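Local coordinates for protein arabinan endo-1,5-alpha-l-arabinosidase A (Cellvibrio cellulosa, PDB 1GYH) that cleaves alpha-1,5-arabinofuranosyl bonds in linear arabinan, releasing almost exclusively arabinotriose during plant cell wall degradation, at residues L75-Y80 against V94-T99; N254-G259 against E308-I313. One frame throughout, in Å; residues are numbered along the deposited sequence.

Interaction 1: residues L75-Y80 against V94-T99; sequences LFYLYY and VTVNKT
Residues 75-80 and 94-97 pair as antiparallel strands of a beta hairpin, in one blade of the five-bladed beta-propeller, with Lys98 and Thr99 leading out of it. Two hydrogen-bonded pairs, Phe76 with Asn97 and Leu78 with Thr95, alternate with the non-hydrogen-bonded pairs Tyr77-Val96 and Tyr79-Val94. Phe76 N gives its hydrogen to Asn97 O at 2.9 Å, and Asn97 N returns a bond to Phe76 O at 3.0 Å. Leu78 and Thr95 are joined in the same reciprocal way. Between these rungs, Val96 CA makes a CA-H...O contact with Phe76 O at 3.2 Å.

Val94, Val96, Tyr77 and Tyr79 share one face of the sheet. Val94 CG2 stands anti to its own backbone nitrogen, which puts this methyl over the centre of the Tyr79 ring, 3.5 Å from the centroid. It is a CH-pi contact, 13° off the ring normal. The same methyl meets the edge of the Tyr77 ring. Val96 CG2 also approaches Tyr77, 3.9 Å from CD2, but off-centre. The other methyl, Val96 CG1, packs on Leu75 CD1 at 3.8 Å. On the opposite face, Leu78 CB lies beside Thr95 CG2. The Phe76 ring turns an edge to Lys98 O, with CE1 3.7 Å away. At the end of the paired segment, Tyr80 brings CE2 to 3.5 Å from Val94 N.

Where strand 90-97 ends, Asn97 OD1 accepts from Thr99 N, forming an Asx turn, and also bonds Arg108 N. Two tyrosine hydroxyls reach beyond the hairpin: Tyr79 OH bonds Leu160 O, and Tyr80 OH bonds Asp111 OD1. The two strands are inner strands of their sheet. Strand 63-72 pairs with the outer side of strand 75-82, and strand 110-118 with that of strand 90-97.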
loop_
_atom_site.group_PDB
_atom_site.type_symbol
_atom_site.label_atom_id
_atom_site.label_comp_id
_atom_site.label_asym_id
_atom_site.label_seq_id
_atom_site.Cartn_x
_atom_site.Cartn_y
_atom_site.Cartn_z
ATOM N N LEU A 75 -15.004 -2.006 13.609
ATOM C CA LEU A 75 -15.043 -0.977 12.560
ATOM C C LEU A 75 -14.060 -1.197 11.406
ATOM O O LEU A 75 -13.086 -1.973 11.514
ATOM C CB LEU A 75 -14.749 0.386 13.181
ATOM C CG LEU A 75 -15.660 0.858 14.298
ATOM C CD1 LEU A 75 -15.186 2.219 14.766
ATOM C CD2 LEU A 75 -17.114 0.907 13.847
ATOM N N PHE A 76 -14.295 -0.461 10.317
ATOM C CA PHE A 76 -13.431 -0.488 9.127
ATOM C C PHE A 76 -12.709 0.880 9.002
ATOM O O PHE A 76 -13.379 1.909 8.892
ATOM C CB PHE A 76 -14.257 -0.796 7.862
ATOM C CG PHE A 76 -14.868 -2.158 7.852
ATOM C CD1 PHE A 76 -16.047 -2.413 8.525
ATOM C CD2 PHE A 76 -14.230 -3.207 7.221
ATOM C CE1 PHE A 76 -16.626 -3.702 8.530
ATOM C CE2 PHE A 76 -14.798 -4.487 7.221
ATOM C CZ PHE A 76 -15.973 -4.735 7.895
ATOM N N TYR A 77 -11.384 0.864 9.067
ATOM C CA TYR A 77 -10.529 2.039 8.958
ATOM C C TYR A 77 -9.872 2.040 7.561
ATOM O O TYR A 77 -9.137 1.121 7.205
ATOM C CB TYR A 77 -9.454 2.040 10.032
ATOM C CG TYR A 77 -9.927 2.273 11.432
ATOM C CD1 TYR A 77 -10.633 1.289 12.127
ATOM C CD2 TYR A 77 -9.690 3.453 12.081
ATOM C CE1 TYR A 77 -11.066 1.492 13.387
ATOM C CE2 TYR A 77 -10.141 3.653 13.366
ATOM C CZ TYR A 77 -10.823 2.674 14.005
ATOM O OH TYR A 77 -11.273 2.857 15.278
ATOM N N LEU A 78 -10.164 3.085 6.778
ATOM C CA LEU A 78 -9.645 3.236 5.437
ATOM C C LEU A 78 -8.719 4.459 5.436
ATOM O O LEU A 78 -9.184 5.592 5.496
ATOM C CB LEU A 78 -10.804 3.422 4.463
ATOM C CG LEU A 78 -10.425 3.781 3.015
ATOM C CD1 LEU A 78 -9.547 2.632 2.445
ATOM C CD2 LEU A 78 -11.623 4.030 2.094
ATOM N N TYR A 79 -7.425 4.199 5.383
ATOM C CA TYR A 79 -6.383 5.214 5.253
ATOM C C TYR A 79 -6.188 5.547 3.776
ATOM O O TYR A 79 -6.376 4.696 2.933
ATOM C CB TYR A 79 -5.075 4.734 5.892
ATOM C CG TYR A 79 -5.268 4.442 7.359
ATOM C CD1 TYR A 79 -5.804 3.202 7.788
ATOM C CD2 TYR A 79 -4.982 5.404 8.322
ATOM C CE1 TYR A 79 -6.011 2.958 9.145
ATOM C CE2 TYR A 79 -5.205 5.168 9.669
ATOM C CZ TYR A 79 -5.689 3.942 10.076
ATOM O OH TYR A 79 -5.909 3.741 11.401
ATOM N N TYR A 80 -5.835 6.807 3.474
ATOM C CA TYR A 80 -5.792 7.288 2.093
ATOM C C TYR A 80 -4.811 8.472 2.048
ATOM O O TYR A 80 -4.544 9.094 3.086
ATOM C CB TYR A 80 -7.210 7.708 1.591
ATOM C CG TYR A 80 -7.849 8.835 2.408
ATOM C CD1 TYR A 80 -7.540 10.167 2.132
ATOM C CD2 TYR A 80 -8.684 8.563 3.514
ATOM C CE1 TYR A 80 -8.063 11.205 2.878
ATOM C CE2 TYR A 80 -9.216 9.589 4.296
ATOM C CZ TYR A 80 -8.900 10.933 3.967
ATOM O OH TYR A 80 -9.394 12.000 4.685
ATOM N N VAL A 94 -7.681 9.392 7.410
ATOM C CA VAL A 94 -8.445 8.163 7.657
ATOM C C VAL A 94 -9.936 8.421 7.782
ATOM O O VAL A 94 -10.361 9.365 8.455
ATOM C CB VAL A 94 -7.869 7.387 8.888
ATOM C CG1 VAL A 94 -8.021 8.141 10.154
ATOM C CG2 VAL A 94 -8.511 5.985 8.996
ATOM N N THR A 95 -10.722 7.596 7.087
ATOM C CA THR A 95 -12.163 7.600 7.192
ATOM C C THR A 95 -12.677 6.209 7.629
ATOM O O THR A 95 -12.124 5.194 7.254
ATOM C CB THR A 95 -12.799 8.114 5.850
ATOM O OG1 THR A 95 -14.231 8.166 5.933
ATOM C CG2 THR A 95 -12.472 7.207 4.670
ATOM N N VAL A 96 -13.731 6.204 8.422
ATOM C CA VAL A 96 -14.216 5.021 9.147
ATOM C C VAL A 96 -15.662 4.732 8.830
ATOM O O VAL A 96 -16.461 5.648 8.687
ATOM C CB VAL A 96 -14.041 5.233 10.647
ATOM C CG1 VAL A 96 -14.328 3.939 11.433
ATOM C CG2 VAL A 96 -12.622 5.665 10.926
ATOM N N ASN A 97 -15.989 3.448 8.714
ATOM C CA ASN A 97 -17.346 2.977 8.458
ATOM C C ASN A 97 -17.642 1.774 9.399
ATOM O O ASN A 97 -16.720 1.020 9.772
ATOM C CB ASN A 97 -17.441 2.525 7.004
ATOM C CG ASN A 97 -18.862 2.578 6.450
ATOM O OD1 ASN A 97 -19.844 2.378 7.168
ATOM N ND2 ASN A 97 -18.971 2.828 5.151
ATOM N N LYS A 98 -18.909 1.600 9.735
ATOM C CA LYS A 98 -19.398 0.413 10.458
ATOM C C LYS A 98 -19.507 -0.843 9.596
ATOM O O LYS A 98 -19.495 -1.954 10.124
ATOM C CB LYS A 98 -20.785 0.673 11.049
ATOM C CG LYS A 98 -20.915 1.820 12.072
ATOM C CD LYS A 98 -22.400 2.208 12.237
ATOM C CE LYS A 98 -22.724 3.359 13.198
ATOM N NZ LYS A 98 -24.264 3.681 13.282
ATOM N N THR A 99 -19.625 -0.681 8.280
ATOM C CA THR A 99 -19.778 -1.809 7.372
ATOM C C THR A 99 -19.286 -1.450 5.977
ATOM O O THR A 99 -19.033 -0.290 5.704
ATOM C CB THR A 99 -21.250 -2.277 7.364
ATOM O OG1 THR A 99 -21.405 -3.429 6.528
ATOM C CG2 THR A 99 -22.158 -1.237 6.746
#

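Interaction 2: residues N254-G259 against E308-I313; sequences NKRWVG and ELDSYI
Asp310 receives Arg256 and Trp257 on one carboxylate. Arg256 grips it side-on in a salt bridge: NE bonds OD1 of Asp310 at 2.9 Å, and NH2 bonds OD2 at 3.1 Å. The guanidinium and carboxylate planes are 44° apart, so the two groups are not coplanar. A bend at chi3 (-50°) turns the arginine end toward the acid. Trp257 NE1 also donates to Asp310 OD1, at 3.1 Å and nearly straight. It comes from the opposite face of the carboxylate to Arg256 NE, and OD1 lies in the indole plane. Leu309 CB sits over the face of the five-membered ring of Trp257, a CH-pi contact of 4.0 Å to the centroid.

The contact ties the start of strand 257-268, the first strand of a four-stranded propeller blade, and the turn before it to the short helix 308-311 that follows this blade in sequence. That turn shapes the strand side. Asn254 OD1 accepts from Arg256 N at 2.9 Å, an Asx turn, and from Trp257 N. Asn254 ND2 bonds Glu306 OE2 and donates to a water, which in turn donates to Asp310 OD2 at 2.7 Å. Lys290 NZ, from strand 286-296, bonds Leu309 O.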
loop_
_atom_site.group_PDB
_atom_site.type_symbol
_atom_site.label_atom_id
_atom_site.label_comp_id
_atom_site.label_asym_id
_atom_site.label_seq_id
_atom_site.Cartn_x
_atom_site.Cartn_y
_atom_site.Cartn_z
ATOM N N ASN A 254 8.095 -9.113 -16.766
ATOM C CA ASN A 254 8.542 -9.848 -17.928
ATOM C C ASN A 254 7.996 -9.192 -19.233
ATOM O O ASN A 254 7.498 -8.061 -19.205
ATOM C CB ASN A 254 8.126 -11.330 -17.797
ATOM C CG ASN A 254 6.637 -11.507 -17.620
ATOM O OD1 ASN A 254 5.819 -10.884 -18.356
ATOM N ND2 ASN A 254 6.244 -12.373 -16.640
ATOM N N LYS A 255 8.095 -9.876 -20.358
ATOM C CA LYS A 255 7.649 -9.300 -21.647
ATOM C C LYS A 255 6.157 -8.914 -21.698
ATOM O O LYS A 255 5.767 -8.007 -22.451
ATOM C CB LYS A 255 8.028 -10.205 -22.833
ATOM C CG LYS A 255 7.249 -11.530 -22.983
ATOM C CD LYS A 255 8.005 -12.605 -23.848
ATOM C CE LYS A 255 7.850 -12.418 -25.328
ATOM N NZ LYS A 255 8.443 -13.559 -26.143
ATOM N N ARG A 256 5.321 -9.603 -20.920
ATOM C CA ARG A 256 3.885 -9.380 -20.949
ATOM C C ARG A 256 3.434 -8.360 -19.903
ATOM O O ARG A 256 2.395 -7.694 -20.105
ATOM C CB ARG A 256 3.106 -10.701 -20.770
ATOM C CG ARG A 256 3.033 -11.575 -22.003
ATOM C CD ARG A 256 2.419 -12.996 -21.794
ATOM N NE ARG A 256 3.029 -13.700 -20.672
ATOM C CZ ARG A 256 4.252 -14.233 -20.674
ATOM N NH1 ARG A 256 5.032 -14.187 -21.748
ATOM N NH2 ARG A 256 4.696 -14.836 -19.582
ATOM N N TRP A 257 4.202 -8.228 -18.821
ATOM C CA TRP A 257 3.853 -7.433 -17.639
ATOM C C TRP A 257 5.036 -6.528 -17.307
ATOM O O TRP A 257 6.011 -6.951 -16.671
ATOM C CB TRP A 257 3.486 -8.333 -16.443
ATOM C CG TRP A 257 2.365 -9.196 -16.788
ATOM C CD1 TRP A 257 2.436 -10.487 -17.231
ATOM C CD2 TRP A 257 0.973 -8.832 -16.827
ATOM N NE1 TRP A 257 1.177 -10.953 -17.523
ATOM C CE2 TRP A 257 0.260 -9.959 -17.311
ATOM C CE3 TRP A 257 0.250 -7.660 -16.511
ATOM C CZ2 TRP A 257 -1.143 -9.962 -17.473
ATOM C CZ3 TRP A 257 -1.135 -7.658 -16.688
ATOM C CH2 TRP A 257 -1.819 -8.819 -17.159
ATOM N N VAL A 258 4.993 -5.280 -17.795
ATOM C CA VAL A 258 6.174 -4.403 -17.758
ATOM C C VAL A 258 6.037 -3.457 -16.605
ATOM O O VAL A 258 5.347 -2.439 -16.667
ATOM C CB VAL A 258 6.401 -3.708 -19.111
ATOM C CG1 VAL A 258 7.638 -2.829 -19.092
ATOM C CG2 VAL A 258 6.556 -4.737 -20.186
ATOM N N GLY A 259 6.651 -3.854 -15.498
ATOM C CA GLY A 259 6.489 -3.198 -14.227
ATOM C C GLY A 259 5.353 -3.764 -13.425
ATOM O O GLY A 259 4.279 -4.054 -13.975
ATOM N N GLU A 308 1.556 -17.026 -12.533
ATOM C CA GLU A 308 0.242 -16.570 -12.074
ATOM C C GLU A 308 -0.113 -15.119 -12.491
ATOM O O GLU A 308 -1.269 -14.730 -12.455
ATOM C CB GLU A 308 0.101 -16.757 -10.562
ATOM C CG GLU A 308 0.065 -18.255 -10.216
ATOM C CD GLU A 308 -0.103 -18.556 -8.730
ATOM O OE1 GLU A 308 -0.107 -17.632 -7.917
ATOM O OE2 GLU A 308 -0.215 -19.748 -8.395
ATOM N N LEU A 309 0.886 -14.332 -12.899
ATOM C CA LEU A 309 0.570 -13.061 -13.595
ATOM C C LEU A 309 -0.315 -13.298 -14.808
ATOM O O LEU A 309 -1.156 -12.442 -15.118
ATOM C CB LEU A 309 1.823 -12.279 -14.003
ATOM C CG LEU A 309 2.733 -11.833 -12.886
ATOM C CD1 LEU A 309 4.047 -11.305 -13.441
ATOM C CD2 LEU A 309 2.105 -10.810 -11.953
ATOM N N ASP A 310 -0.152 -14.437 -15.496
ATOM C CA ASP A 310 -1.020 -14.784 -16.630
ATOM C C ASP A 310 -2.298 -15.546 -16.253
ATOM O O ASP A 310 -3.336 -15.315 -16.841
ATOM C CB ASP A 310 -0.262 -15.586 -17.666
ATOM C CG ASP A 310 0.988 -14.892 -18.125
ATOM O OD1 ASP A 310 0.849 -13.787 -18.721
ATOM O OD2 ASP A 310 2.136 -15.375 -17.933
ATOM N N SER A 311 -2.222 -16.461 -15.290
ATOM C CA SER A 311 -3.355 -17.351 -15.002
ATOM C C SER A 311 -4.365 -16.785 -14.024
ATOM O O SER A 311 -5.507 -17.291 -13.972
ATOM C CB SER A 311 -2.866 -18.723 -14.514
ATOM O OG SER A 311 -2.072 -18.621 -13.349
ATOM N N TYR A 312 -3.988 -15.762 -13.257
ATOM C CA TYR A 312 -4.984 -15.013 -12.464
ATOM C C TYR A 312 -5.598 -13.943 -13.385
ATOM O O TYR A 312 -4.900 -13.022 -13.852
ATOM C CB TYR A 312 -4.470 -14.375 -11.199
ATOM C CG TYR A 312 -5.535 -13.533 -10.554
ATOM C CD1 TYR A 312 -6.440 -14.097 -9.652
ATOM C CD2 TYR A 312 -5.711 -12.181 -10.905
ATOM C CE1 TYR A 312 -7.451 -13.340 -9.080
ATOM C CE2 TYR A 312 -6.733 -11.424 -10.333
ATOM C CZ TYR A 312 -7.603 -12.003 -9.434
ATOM O OH TYR A 312 -8.637 -11.272 -8.884
ATOM N N ILE A 313 -6.869 -14.120 -13.677
ATOM C CA ILE A 313 -7.645 -13.275 -14.627
ATOM C C ILE A 313 -8.948 -12.769 -13.970
ATOM O O ILE A 313 -9.981 -13.428 -14.003
ATOM C CB ILE A 313 -7.938 -14.029 -15.941
ATOM C CG1 ILE A 313 -6.653 -14.420 -16.627
ATOM C CG2 ILE A 313 -8.735 -13.131 -16.943
ATOM C CD1 ILE A 313 -6.824 -15.346 -17.860
HETATM O O HOH W 1 3.971 -14.210 -16.340
#

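In the fold
Interaction 1 lies within one blade of the propeller and interaction 2 involves another, on the opposite side of the chain's centre. Their centres are 31 Å apart and their nearest atoms about 18 Å, so they do not touch. Interaction 1 pairs neighbouring strands within a blade, while interaction 2 joins a blade to a helix near the C-terminus. Each has a residue within about 10 Å of the probable substrate site, though not in contact with the residues named here. The side chain of Tyr80 is about 10 Å from that of Asp9, the probable proton acceptor. That of Trp257 is about 8 Å from Gln287 and about 10 Å from Asp6, both probable substrate-binding residues.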